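Local coordinates for De Novo Protein OR329 (Artificial gene, PDB 4HXT) that is a computationally designed armadillo-repeat protein, probably intended as a building block for self-assembling cyclic homo-oligomers, with no established biological activity, at residues E17-A22 and S58-E63; A22-A27 and A64-A69; K93-T98 and E131-L136; D141-K146 and D183-K188; A148-A153 and A190-A195. All blocks are in the same frame, centred on the assembly; numbering follows the deposited sequence.

The five contacts sample the principle of a repeat solenoid: similar helices set side by side at regular intervals along one chain. Interactions 1 and 2 are successive levels of one pairing, helix 16-30 with helix 58-71, their centres about 8 Å apart. Interactions 4 and 5 repeat that pairing between helices 142-155 and 184-197, with centres about 10 Å apart. Interaction 3 packs a different helix layer and touches both of the latter, since Leu136 meets Val144 and Leu133 meets Ala151 and Leu152. The first and last contacts lie about 30 Å apart, centre to centre, on opposite sides of the chain's centre. Interaction 1 touches interaction 3 through Gln61 and Leu94.

Interaction 1 of 5, residues E17-A22 and S58-E63; sequences ETQKEA and SEVQKE
Lys20 lies across the neighbouring helix with its aliphatic arm, and buries more surface here than any other residue. Its CD packs 3.4 Å from Glu59 CB, while CG rests on Val60 CG2 at 3.9 Å, the lysine and valine side chains crossing at about a right angle. A bend at chi3 (-79°) then swings the ammonium back over its own helix, where NZ reaches Glu17 OE2 at 2.6 Å, coming from above the carboxylate plane. Val60 is the second main element. Its CG2 branch, set anti to the carbonyl carbon, fills the angle between Lys20 and Gln19 and lies 3.7 Å from Gln19 OE1. The amide nitrogen of Gln19 is engaged by the carbonyl of Leu11. Farther along, Glu63 presents CG to the backbone, 3.9 Å from Lys20 O. The helix segments run nearly parallel at 16°, as helices stacked side by side in an armadillo-like solenoid do. No hydrogen bond crosses the interface. Lys20 NZ stays 5.3 Å from Glu59 OE1, too far for a salt bridge, although the opposite charges may still attract weakly. Charged residues thus contribute mainly methylene groups to this contact, and their ionic pairing stays within each helix.

Interaction 2 of 5, residues A22-A27 and A64-A69; sequences AARDLA and AARALA
Ala27 turns its methyl group toward the opposite helix, where two quite different partners receive it. One is Ala67, a small residue whose CB lies 3.9 Å from Ala27 CB; with only methyl groups here, the backbones can come close, CA to CA at 3.8 Å for this pair. The other is Arg66. Its chain leaves the helix with CG anti to the backbone N (chi1 177°) and stays extended as far as NE, which carries the guanidinium over to helix 16-30. There NH1 presses on Ala27 CB at 3.1 Å, a tight approach, and meets Arg24 CG at 4.0 Å; both carbons come at the guanidinium obliquely. The two arginine groups do not stack: their planes are 49° apart, and Arg24, bent at chi2 and chi3, turns to a salt bridge with Glu21, though this side chain is poorly ordered and its placement less certain. Arg66 NH1 is buried by the contact without a hydrogen-bond partner, and its ion pair with Glu63 is long and weak. Around Ala23 the packing is simpler: Ala67 CB sits 3.7 Å from Ala23 O, and Ala23 CB faces the backbone nitrogen of Ala64. Leu49 of helix 45-52 covers another side of Ala67, while Asn70 donates its side-chain amide to Ala27 O. The axes of the two segments, 18° from parallel, approach to 8.1 Å; such alanine-lined closeness is typical of successive helices of one layer in an armadillo-type solenoid.

Interaction 3 of 5, residues K93-T98 and E131-L136; sequences KLLTST and EVLVKL
Leu95 supplies most of the apolar contact, spreading its side chain over three residues of helix 129-136. Its CB abuts Val132 CG1 at 3.6 Å, and the CD1 branch continues past the same methyl to Leu133 CD2, 3.7 Å away. The second branch, CD2, lies 4.0 Å from Leu136 CD2, where the two leucine chains cross obliquely. With its CB directed at helix 129-136 and CG anti to the carbonyl carbon (chi1 -73°), Leu95 can touch all three. Thr96 adds a smaller patch with CG2, 3.9 Å from Val132 CG1, the threonine and valine side chains crossing at about a right angle. Val132 CG1 is met by both residues, from directions roughly at right angles.

Such leucine and valine packing between the end of one helix, with the turn after it, and the next helix of the same layer builds the hydrophobic core of an armadillo-repeat solenoid. The core extends beyond this pair: Leu110 of helix 100-113 touches Leu95, and Leu152 and Ile155 of helix 142-155 touch Leu133.

Polar interactions stay within the segments or go to their surroundings. The chain leaves helix 87-94 through a type I beta turn from Leu94 to Ser97. Thr96 OG1 donates to Lys93 O at 2.9 Å, tilted 19° from the carbonyl plane, and Thr96 N donates to the same oxygen; two bonds grip this carbonyl, and the one from OG1 holds the rotamer that directs CG2 across. Leu95 O accepts from Gln103 NE2 while Leu136 CD2 packs 3.5 Å from it.

Interaction 4 of 5, residues D141-K146 and D183-K188; sequences DSEVQK and DSEVQK
Lys146 lays its methylenes aslant across Glu185, overlapping the glutamate from CB to the carboxylate. Its CD lies 3.6 Å from Glu185 CB and closer still, at 3.1 Å, to OE1, so the aliphatic part of the lysine is pressed against the acid. The two helices, at 20° to each other, are neighbours in the armadillo-repeat stack, and this is the surface-exposed level near their N-terminal ends. A bend at chi3 (77°) brings the ammonium group within reach of two carboxylates: NZ stands 3.6 Å from Glu185 OE1 across the contact and equally far from Glu143 OE1 on its own helix. The resulting three-residue network puts Glu143 OE2 only 4.3 Å from Glu185 OE1, a like-charge approach that the lysine probably offsets.

On the inner side of the charged group, Val186 is the buried residue. Its CG2 fits beside Gln145 CB and the backbone nitrogen of Lys146, while Leu178 of helix 171-178 also touches it. The amide of Gln145 is taken up by Leu137 O. At the N-terminal end Ser142 CB approaches Asp183 OD2. Asp183 and Asp141 are both N-caps, so each of these aspartates closes the start of its own helix. Asp183 does so through a weak bond from Val186 N, whereas in the first segment Val144 N donates to Asp141 OD1 at 3.1 Å, from above the carboxylate plane.

Interaction 5 of 5, residues A148-A153 and A190-A195; sequences AARALA and AARALA
The guanidinium of Arg192 lies flat over the methyl of Ala153, whose CB stands 3.3 Å above the plane and over its centre. The helices that meet here, 20° from parallel, show the close, alanine-lined stacking of successive units in an armadillo-repeat fold. Ala153 CB approaches CZ of Arg192 at 3.4 Å: the CG of Arg192, anti to the backbone N (chi1 -178°), carries the chain off its helix, and the bend at chi3 turns the guanidinium face onto the alanine. Along its edge, in plane, comes a methylene of the other arginine, Arg150 CG, 3.7 Å from Arg192 NH2. Ala153 also meets Ala193, CB to CB at 3.7 Å, and the CA atoms of this pair are likewise 3.7 Å apart. Nearer the start of the segments the packing is looser, with Ala149 CB 4.5 Å from Ala190 N.

Outside this first shell, polar partners probably help to hold the guanidinium flat. Arg192 NH2 forms a salt bridge with Glu189, one turn earlier on its own helix, and NH1 bonds to Asn154 OD1 on the opposite helix. Arg150 runs beside Arg192 in the same direction, but its guanidinium plane is turned 38° and its polar end goes to Glu147 and Asn112. With acids on each of these arginines, the like charges are probably well tolerated. Leu175 of helix 171-178 covers Ala193 on another side. At the end of the first segment the carbonyl of Ala153 is bound in turn, Asn196 ND2 donating to Ala153 O.

Interaction 1 of 5, residues E17-A22 and S58-E63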
# COMPACT_ATOMS: atom_id res chain seq x y z
N GLU A 17 -36.01 3.17 19.96
CA GLU A 17 -35.58 4.36 20.68
C GLU A 17 -34.34 4.07 21.51
O GLU A 17 -33.40 4.85 21.53
CB GLU A 17 -36.70 4.87 21.60
CG GLU A 17 -37.96 5.29 20.86
CD GLU A 17 -37.69 6.31 19.77
OE1 GLU A 17 -37.27 7.44 20.09
OE2 GLU A 17 -37.91 5.97 18.59
N THR A 18 -34.36 2.94 22.21
CA THR A 18 -33.23 2.55 23.04
C THR A 18 -32.02 2.24 22.16
O THR A 18 -30.91 2.68 22.45
CB THR A 18 -33.57 1.30 23.88
OG1 THR A 18 -34.76 1.55 24.64
CG2 THR A 18 -32.43 0.95 24.82
N GLN A 19 -32.25 1.50 21.08
CA GLN A 19 -31.19 1.13 20.16
C GLN A 19 -30.49 2.34 19.54
O GLN A 19 -29.27 2.45 19.57
CB GLN A 19 -31.74 0.27 19.03
CG GLN A 19 -32.13 -1.14 19.41
CD GLN A 19 -32.46 -1.96 18.19
OE1 GLN A 19 -33.35 -1.61 17.42
NE2 GLN A 19 -31.73 -3.05 17.99
N LYS A 20 -31.30 3.23 18.96
CA LYS A 20 -30.81 4.45 18.32
C LYS A 20 -29.96 5.28 19.27
O LYS A 20 -28.90 5.80 18.90
CB LYS A 20 -31.96 5.31 17.84
CG LYS A 20 -32.76 4.70 16.71
CD LYS A 20 -33.88 5.63 16.24
CE LYS A 20 -35.09 5.59 17.17
NZ LYS A 20 -36.23 6.38 16.62
N GLU A 21 -30.46 5.43 20.49
CA GLU A 21 -29.83 6.18 21.56
C GLU A 21 -28.51 5.56 22.00
O GLU A 21 -27.54 6.27 22.27
CB GLU A 21 -30.80 6.23 22.77
CG GLU A 21 -30.33 7.15 23.93
CD GLU A 21 -30.11 8.58 23.48
OE1 GLU A 21 -30.57 8.93 22.37
OE2 GLU A 21 -29.48 9.33 24.24
N ALA A 22 -28.48 4.23 22.12
CA ALA A 22 -27.24 3.54 22.50
C ALA A 22 -26.20 3.72 21.40
O ALA A 22 -25.03 4.01 21.67
CB ALA A 22 -27.51 2.05 22.74
N SER A 58 -34.58 2.27 9.35
CA SER A 58 -33.54 3.14 8.81
C SER A 58 -32.90 4.02 9.87
O SER A 58 -31.72 4.37 9.77
CB SER A 58 -34.10 4.01 7.69
OG SER A 58 -34.46 3.22 6.57
N GLU A 59 -33.67 4.41 10.88
CA GLU A 59 -33.14 5.25 11.94
C GLU A 59 -32.04 4.51 12.70
O GLU A 59 -31.03 5.10 13.07
CB GLU A 59 -34.25 5.67 12.91
CG GLU A 59 -35.29 6.56 12.28
CD GLU A 59 -34.67 7.78 11.61
OE1 GLU A 59 -33.99 8.56 12.30
OE2 GLU A 59 -34.88 7.95 10.38
N VAL A 60 -32.25 3.21 12.92
CA VAL A 60 -31.27 2.40 13.62
C VAL A 60 -30.05 2.18 12.72
O VAL A 60 -28.92 2.27 13.17
CB VAL A 60 -31.86 1.03 14.01
CG1 VAL A 60 -30.77 0.14 14.61
CG2 VAL A 60 -32.99 1.22 15.00
N GLN A 61 -30.30 1.90 11.44
CA GLN A 61 -29.22 1.70 10.49
C GLN A 61 -28.32 2.92 10.42
O GLN A 61 -27.10 2.81 10.50
CB GLN A 61 -29.78 1.46 9.09
CG GLN A 61 -30.55 0.18 8.91
CD GLN A 61 -30.99 0.00 7.47
OE1 GLN A 61 -31.69 0.86 6.92
NE2 GLN A 61 -30.58 -1.09 6.85
N LYS A 62 -28.93 4.09 10.27
CA LYS A 62 -28.19 5.34 10.18
C LYS A 62 -27.30 5.59 11.40
O LYS A 62 -26.14 5.97 11.25
CB LYS A 62 -29.16 6.51 9.96
CG LYS A 62 -29.11 7.61 11.00
CD LYS A 62 -30.21 8.63 10.76
CE LYS A 62 -30.26 9.67 11.86
NZ LYS A 62 -31.33 10.68 11.63
N GLU A 63 -27.84 5.36 12.60
CA GLU A 63 -27.07 5.58 13.83
C GLU A 63 -25.98 4.54 14.01
O GLU A 63 -24.91 4.85 14.52
CB GLU A 63 -27.99 5.58 15.05
CG GLU A 63 -28.91 6.78 15.15
CD GLU A 63 -28.16 8.10 15.02
OE1 GLU A 63 -27.09 8.24 15.65
OE2 GLU A 63 -28.65 8.99 14.30

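Interaction 2 of 5, residues A22-A27 and A64-A69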
# COMPACT_ATOMS: atom_id res chain seq x y z
N ALA A 22 -28.48 4.23 22.12
CA ALA A 22 -27.24 3.54 22.50
C ALA A 22 -26.20 3.72 21.40
O ALA A 22 -25.03 4.01 21.67
CB ALA A 22 -27.51 2.05 22.74
N ALA A 23 -26.62 3.53 20.15
CA ALA A 23 -25.73 3.67 19.01
C ALA A 23 -25.25 5.12 18.93
O ALA A 23 -24.08 5.37 18.64
CB ALA A 23 -26.46 3.29 17.73
N ARG A 24 -26.15 6.05 19.18
CA ARG A 24 -25.81 7.47 19.12
C ARG A 24 -24.77 7.79 20.20
O ARG A 24 -23.79 8.49 19.94
CB ARG A 24 -27.07 8.32 19.29
CG ARG A 24 -26.93 9.74 18.80
CD ARG A 24 -28.26 10.30 18.29
NE ARG A 24 -29.33 10.27 19.29
CZ ARG A 24 -30.35 9.42 19.27
NH1 ARG A 24 -30.45 8.51 18.31
NH2 ARG A 24 -31.29 9.49 20.21
N ASP A 25 -24.98 7.27 21.41
CA ASP A 25 -24.03 7.52 22.48
C ASP A 25 -22.68 6.88 22.16
O ASP A 25 -21.63 7.43 22.47
CB ASP A 25 -24.55 6.98 23.82
CG ASP A 25 -25.76 7.75 24.32
OD1 ASP A 25 -25.80 8.98 24.14
OD2 ASP A 25 -26.67 7.12 24.90
N LEU A 26 -22.71 5.71 21.52
CA LEU A 26 -21.47 5.04 21.15
C LEU A 26 -20.76 5.84 20.06
O LEU A 26 -19.53 5.93 20.04
CB LEU A 26 -21.76 3.61 20.68
CG LEU A 26 -22.03 2.61 21.81
CD1 LEU A 26 -22.56 1.30 21.24
CD2 LEU A 26 -20.73 2.36 22.58
N ALA A 27 -21.54 6.43 19.16
CA ALA A 27 -20.96 7.23 18.08
C ALA A 27 -20.23 8.43 18.70
O ALA A 27 -19.11 8.76 18.29
CB ALA A 27 -22.07 7.71 17.14
N ALA A 64 -26.25 3.30 13.61
CA ALA A 64 -25.24 2.26 13.73
C ALA A 64 -24.11 2.55 12.74
O ALA A 64 -22.94 2.42 13.07
CB ALA A 64 -25.85 0.89 13.45
N ALA A 65 -24.47 2.95 11.52
CA ALA A 65 -23.48 3.27 10.50
C ALA A 65 -22.62 4.46 10.96
O ALA A 65 -21.41 4.49 10.75
CB ALA A 65 -24.16 3.59 9.18
N ARG A 66 -23.27 5.43 11.58
CA ARG A 66 -22.59 6.62 12.07
C ARG A 66 -21.57 6.24 13.15
O ARG A 66 -20.46 6.78 13.20
CB ARG A 66 -23.62 7.61 12.63
CG ARG A 66 -23.05 8.88 13.24
CD ARG A 66 -24.15 9.92 13.39
NE ARG A 66 -23.74 11.07 14.18
CZ ARG A 66 -23.65 11.07 15.51
NH1 ARG A 66 -23.95 9.98 16.19
NH2 ARG A 66 -23.26 12.17 16.15
N ALA A 67 -21.94 5.31 14.02
CA ALA A 67 -21.04 4.87 15.08
C ALA A 67 -19.84 4.13 14.48
O ALA A 67 -18.72 4.32 14.93
CB ALA A 67 -21.78 3.95 16.05
N LEU A 68 -20.10 3.30 13.48
CA LEU A 68 -19.03 2.54 12.83
C LEU A 68 -18.09 3.46 12.04
O LEU A 68 -16.89 3.22 11.99
CB LEU A 68 -19.63 1.47 11.92
CG LEU A 68 -20.22 0.26 12.66
CD1 LEU A 68 -21.05 -0.60 11.71
CD2 LEU A 68 -19.08 -0.56 13.27
N ALA A 69 -18.65 4.50 11.44
CA ALA A 69 -17.86 5.45 10.67
C ALA A 69 -16.91 6.18 11.62
O ALA A 69 -15.76 6.45 11.27
CB ALA A 69 -18.76 6.45 9.96

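Interaction 3 of 5, residues K93-T98 and E131-L136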
# COMPACT_ATOMS: atom_id res chain seq x y z
N LYS A 93 -23.85 -2.59 0.91
CA LYS A 93 -25.27 -2.74 0.60
C LYS A 93 -26.06 -1.50 1.01
O LYS A 93 -26.97 -1.08 0.29
CB LYS A 93 -25.85 -3.97 1.29
CG LYS A 93 -27.28 -4.25 0.84
CD LYS A 93 -27.86 -5.51 1.44
CE LYS A 93 -29.18 -5.86 0.77
NZ LYS A 93 -30.15 -4.73 0.79
N LEU A 94 -25.72 -0.91 2.15
CA LEU A 94 -26.42 0.29 2.62
C LEU A 94 -26.17 1.51 1.74
O LEU A 94 -26.90 2.51 1.83
CB LEU A 94 -26.02 0.60 4.06
CG LEU A 94 -26.85 -0.09 5.16
CD1 LEU A 94 -27.00 -1.57 4.86
CD2 LEU A 94 -26.18 0.13 6.51
N LEU A 95 -25.14 1.45 0.91
CA LEU A 95 -24.84 2.57 0.02
C LEU A 95 -26.03 2.83 -0.91
O LEU A 95 -26.23 3.96 -1.37
CB LEU A 95 -23.60 2.27 -0.83
CG LEU A 95 -22.26 2.31 -0.10
CD1 LEU A 95 -21.15 1.92 -1.08
CD2 LEU A 95 -22.02 3.71 0.45
N THR A 96 -26.80 1.79 -1.19
CA THR A 96 -27.95 1.92 -2.07
C THR A 96 -29.29 2.08 -1.34
O THR A 96 -30.36 1.92 -1.93
CB THR A 96 -28.04 0.74 -3.05
OG1 THR A 96 -27.98 -0.50 -2.33
CG2 THR A 96 -26.88 0.80 -4.04
N SER A 97 -29.22 2.41 -0.06
CA SER A 97 -30.42 2.64 0.73
C SER A 97 -31.16 3.82 0.11
O SER A 97 -30.53 4.72 -0.43
CB SER A 97 -30.05 2.99 2.17
OG SER A 97 -31.18 3.48 2.87
N THR A 98 -32.49 3.81 0.17
CA THR A 98 -33.27 4.92 -0.36
C THR A 98 -33.21 6.08 0.63
O THR A 98 -33.57 7.20 0.31
CB THR A 98 -34.75 4.53 -0.57
OG1 THR A 98 -35.26 3.92 0.62
CG2 THR A 98 -34.89 3.57 -1.75
N GLU A 131 -17.63 -0.03 -7.65
CA GLU A 131 -18.65 0.22 -8.66
C GLU A 131 -19.86 0.94 -8.05
O GLU A 131 -20.44 1.83 -8.68
CB GLU A 131 -19.10 -1.10 -9.29
CG GLU A 131 -20.44 -1.01 -10.00
CD GLU A 131 -20.76 -2.25 -10.80
OE1 GLU A 131 -20.48 -3.36 -10.30
OE2 GLU A 131 -21.29 -2.11 -11.92
N VAL A 132 -20.25 0.57 -6.84
CA VAL A 132 -21.39 1.22 -6.20
C VAL A 132 -21.04 2.67 -5.89
O VAL A 132 -21.83 3.58 -6.15
CB VAL A 132 -21.79 0.50 -4.88
CG1 VAL A 132 -22.96 1.23 -4.23
CG2 VAL A 132 -22.18 -0.95 -5.18
N LEU A 133 -19.84 2.90 -5.34
CA LEU A 133 -19.40 4.25 -5.01
C LEU A 133 -19.35 5.14 -6.24
O LEU A 133 -19.67 6.33 -6.17
CB LEU A 133 -18.01 4.21 -4.35
CG LEU A 133 -18.00 3.64 -2.93
CD1 LEU A 133 -16.56 3.44 -2.47
CD2 LEU A 133 -18.74 4.57 -1.98
N VAL A 134 -18.94 4.57 -7.37
CA VAL A 134 -18.87 5.33 -8.61
C VAL A 134 -20.27 5.79 -8.97
O VAL A 134 -20.48 6.92 -9.40
CB VAL A 134 -18.27 4.49 -9.75
CG1 VAL A 134 -18.53 5.16 -11.09
CG2 VAL A 134 -16.77 4.34 -9.53
N LYS A 135 -21.24 4.90 -8.79
CA LYS A 135 -22.63 5.24 -9.08
C LYS A 135 -23.10 6.39 -8.18
O LYS A 135 -23.81 7.29 -8.63
CB LYS A 135 -23.53 4.02 -8.89
CG LYS A 135 -25.02 4.30 -9.10
CD LYS A 135 -25.77 3.05 -9.54
CE LYS A 135 -25.31 2.59 -10.92
NZ LYS A 135 -26.08 1.41 -11.43
N LEU A 136 -22.68 6.38 -6.92
CA LEU A 136 -23.07 7.44 -6.00
C LEU A 136 -22.44 8.79 -6.31
O LEU A 136 -22.88 9.82 -5.79
CB LEU A 136 -22.76 7.04 -4.56
CG LEU A 136 -23.95 6.38 -3.84
CD1 LEU A 136 -24.38 5.14 -4.59
CD2 LEU A 136 -23.55 6.02 -2.41

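Interaction 4 of 5, residues D141-K146 and D183-K188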
# COMPACT_ATOMS: atom_id res chain seq x y z
N ASP A 141 -27.93 13.79 -4.17
CA ASP A 141 -27.63 14.28 -2.83
C ASP A 141 -26.17 14.71 -2.76
O ASP A 141 -25.26 13.88 -2.85
CB ASP A 141 -27.91 13.18 -1.80
CG ASP A 141 -27.77 13.67 -0.37
OD1 ASP A 141 -26.67 14.13 -0.01
OD2 ASP A 141 -28.76 13.58 0.40
N SER A 142 -25.94 16.01 -2.60
CA SER A 142 -24.60 16.57 -2.53
C SER A 142 -23.69 15.91 -1.51
O SER A 142 -22.52 15.63 -1.79
CB SER A 142 -24.67 18.08 -2.25
OG SER A 142 -25.46 18.34 -1.10
N GLU A 143 -24.21 15.67 -0.31
CA GLU A 143 -23.44 15.03 0.76
C GLU A 143 -23.01 13.62 0.39
O GLU A 143 -21.90 13.19 0.71
CB GLU A 143 -24.25 14.99 2.06
CG GLU A 143 -24.14 16.24 2.89
CD GLU A 143 -22.71 16.56 3.26
OE1 GLU A 143 -22.02 15.67 3.81
OE2 GLU A 143 -22.27 17.70 3.01
N VAL A 144 -23.90 12.88 -0.27
CA VAL A 144 -23.59 11.52 -0.69
C VAL A 144 -22.47 11.58 -1.73
O VAL A 144 -21.54 10.77 -1.69
CB VAL A 144 -24.84 10.82 -1.28
CG1 VAL A 144 -24.46 9.51 -1.92
CG2 VAL A 144 -25.85 10.57 -0.17
N GLN A 145 -22.56 12.54 -2.65
CA GLN A 145 -21.52 12.73 -3.67
C GLN A 145 -20.16 12.95 -3.03
O GLN A 145 -19.17 12.36 -3.43
CB GLN A 145 -21.81 13.96 -4.53
CG GLN A 145 -22.79 13.77 -5.66
CD GLN A 145 -22.77 14.97 -6.59
OE1 GLN A 145 -23.00 16.10 -6.17
NE2 GLN A 145 -22.48 14.72 -7.87
N LYS A 146 -20.13 13.84 -2.04
CA LYS A 146 -18.89 14.17 -1.34
C LYS A 146 -18.25 12.96 -0.67
O LYS A 146 -17.06 12.71 -0.84
CB LYS A 146 -19.15 15.25 -0.27
CG LYS A 146 -17.88 15.76 0.38
CD LYS A 146 -18.14 16.67 1.57
CE LYS A 146 -18.55 15.89 2.81
NZ LYS A 146 -18.64 16.77 4.01
N ASP A 183 -19.86 22.33 -6.33
CA ASP A 183 -19.71 21.96 -4.93
C ASP A 183 -18.21 21.87 -4.65
O ASP A 183 -17.56 20.90 -5.05
CB ASP A 183 -20.36 20.60 -4.66
CG ASP A 183 -20.43 20.28 -3.18
OD1 ASP A 183 -19.42 20.51 -2.47
OD2 ASP A 183 -21.48 19.78 -2.72
N SER A 184 -17.68 22.88 -3.98
CA SER A 184 -16.26 22.93 -3.66
C SER A 184 -15.72 21.62 -3.10
O SER A 184 -14.75 21.06 -3.62
CB SER A 184 -15.99 24.06 -2.66
OG SER A 184 -14.62 24.12 -2.33
N GLU A 185 -16.32 21.13 -2.02
CA GLU A 185 -15.89 19.89 -1.39
C GLU A 185 -15.82 18.72 -2.38
O GLU A 185 -14.87 17.94 -2.35
CB GLU A 185 -16.84 19.54 -0.24
CG GLU A 185 -16.40 20.10 1.10
CD GLU A 185 -17.57 20.38 2.02
OE1 GLU A 185 -18.60 19.68 1.92
OE2 GLU A 185 -17.45 21.31 2.86
N VAL A 186 -16.81 18.62 -3.26
CA VAL A 186 -16.86 17.55 -4.25
C VAL A 186 -15.70 17.69 -5.23
O VAL A 186 -15.02 16.71 -5.56
CB VAL A 186 -18.19 17.58 -5.04
CG1 VAL A 186 -18.12 16.63 -6.22
CG2 VAL A 186 -19.33 17.19 -4.12
N GLN A 187 -15.46 18.91 -5.68
CA GLN A 187 -14.39 19.19 -6.63
C GLN A 187 -13.03 18.84 -6.03
O GLN A 187 -12.19 18.23 -6.69
CB GLN A 187 -14.44 20.67 -7.02
CG GLN A 187 -13.39 21.10 -8.01
CD GLN A 187 -13.55 22.57 -8.38
OE1 GLN A 187 -13.62 23.43 -7.51
NE2 GLN A 187 -13.61 22.85 -9.68
N LYS A 188 -12.82 19.23 -4.78
CA LYS A 188 -11.57 18.95 -4.09
C LYS A 188 -11.31 17.44 -4.01
O LYS A 188 -10.20 16.98 -4.27
CB LYS A 188 -11.60 19.57 -2.69
CG LYS A 188 -11.84 21.08 -2.73
CD LYS A 188 -12.12 21.68 -1.35
CE LYS A 188 -10.89 21.66 -0.46
NZ LYS A 188 -11.14 22.36 0.83

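Interaction 5 of 5, residues A148-A153 and A190-A195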
# COMPACT_ATOMS: atom_id res chain seq x y z
N ALA A 148 -18.79 9.82 -1.30
CA ALA A 148 -18.43 8.84 -2.32
C ALA A 148 -17.10 9.23 -2.96
O ALA A 148 -16.22 8.39 -3.13
CB ALA A 148 -19.52 8.75 -3.39
N ALA A 149 -16.96 10.50 -3.32
CA ALA A 149 -15.73 10.99 -3.92
C ALA A 149 -14.56 10.85 -2.94
O ALA A 149 -13.46 10.47 -3.33
CB ALA A 149 -15.89 12.44 -4.35
N ARG A 150 -14.81 11.17 -1.68
CA ARG A 150 -13.76 11.06 -0.67
C ARG A 150 -13.35 9.60 -0.51
O ARG A 150 -12.16 9.29 -0.39
CB ARG A 150 -14.23 11.62 0.68
CG ARG A 150 -13.15 11.55 1.77
CD ARG A 150 -13.54 12.32 3.03
NE ARG A 150 -14.54 11.63 3.84
CZ ARG A 150 -14.26 10.82 4.85
NH1 ARG A 150 -13.01 10.58 5.19
NH2 ARG A 150 -15.25 10.24 5.53
N ALA A 151 -14.32 8.69 -0.52
CA ALA A 151 -14.03 7.27 -0.38
C ALA A 151 -13.18 6.80 -1.56
O ALA A 151 -12.19 6.10 -1.39
CB ALA A 151 -15.33 6.47 -0.32
N LEU A 152 -13.57 7.20 -2.77
CA LEU A 152 -12.83 6.81 -3.96
C LEU A 152 -11.42 7.37 -3.96
O LEU A 152 -10.48 6.70 -4.40
CB LEU A 152 -13.59 7.25 -5.22
CG LEU A 152 -14.85 6.42 -5.50
CD1 LEU A 152 -15.60 7.01 -6.68
CD2 LEU A 152 -14.46 4.97 -5.79
N ALA A 153 -11.26 8.60 -3.47
CA ALA A 153 -9.93 9.21 -3.40
C ALA A 153 -9.04 8.38 -2.47
O ALA A 153 -7.86 8.15 -2.76
CB ALA A 153 -10.03 10.65 -2.89
N ALA A 190 -12.66 15.09 -5.91
CA ALA A 190 -12.52 14.55 -7.25
C ALA A 190 -11.10 14.79 -7.75
O ALA A 190 -10.51 13.92 -8.39
CB ALA A 190 -13.53 15.21 -8.20
N ALA A 191 -10.55 15.96 -7.45
CA ALA A 191 -9.19 16.30 -7.86
C ALA A 191 -8.17 15.41 -7.14
O ALA A 191 -7.20 14.96 -7.74
CB ALA A 191 -8.90 17.77 -7.58
N ARG A 192 -8.39 15.18 -5.85
CA ARG A 192 -7.47 14.34 -5.07
C ARG A 192 -7.55 12.90 -5.59
O ARG A 192 -6.53 12.23 -5.75
CB ARG A 192 -7.83 14.37 -3.58
CG ARG A 192 -6.89 13.56 -2.69
CD ARG A 192 -7.07 13.90 -1.21
NE ARG A 192 -8.37 13.48 -0.67
CZ ARG A 192 -8.62 12.25 -0.22
NH1 ARG A 192 -7.68 11.33 -0.23
NH2 ARG A 192 -9.83 11.96 0.27
N ALA A 193 -8.76 12.43 -5.87
CA ALA A 193 -8.93 11.07 -6.38
C ALA A 193 -8.17 10.86 -7.68
O ALA A 193 -7.49 9.85 -7.86
CB ALA A 193 -10.41 10.76 -6.59
N LEU A 194 -8.26 11.83 -8.59
CA LEU A 194 -7.57 11.73 -9.87
C LEU A 194 -6.05 11.80 -9.70
O LEU A 194 -5.32 11.11 -10.41
CB LEU A 194 -8.06 12.82 -10.82
CG LEU A 194 -9.47 12.56 -11.34
CD1 LEU A 194 -10.01 13.79 -12.04
CD2 LEU A 194 -9.46 11.36 -12.29
N ALA A 195 -5.58 12.64 -8.78
CA ALA A 195 -4.15 12.76 -8.54
C ALA A 195 -3.64 11.41 -8.04
O ALA A 195 -2.55 10.97 -8.41
CB ALA A 195 -3.86 13.86 -7.50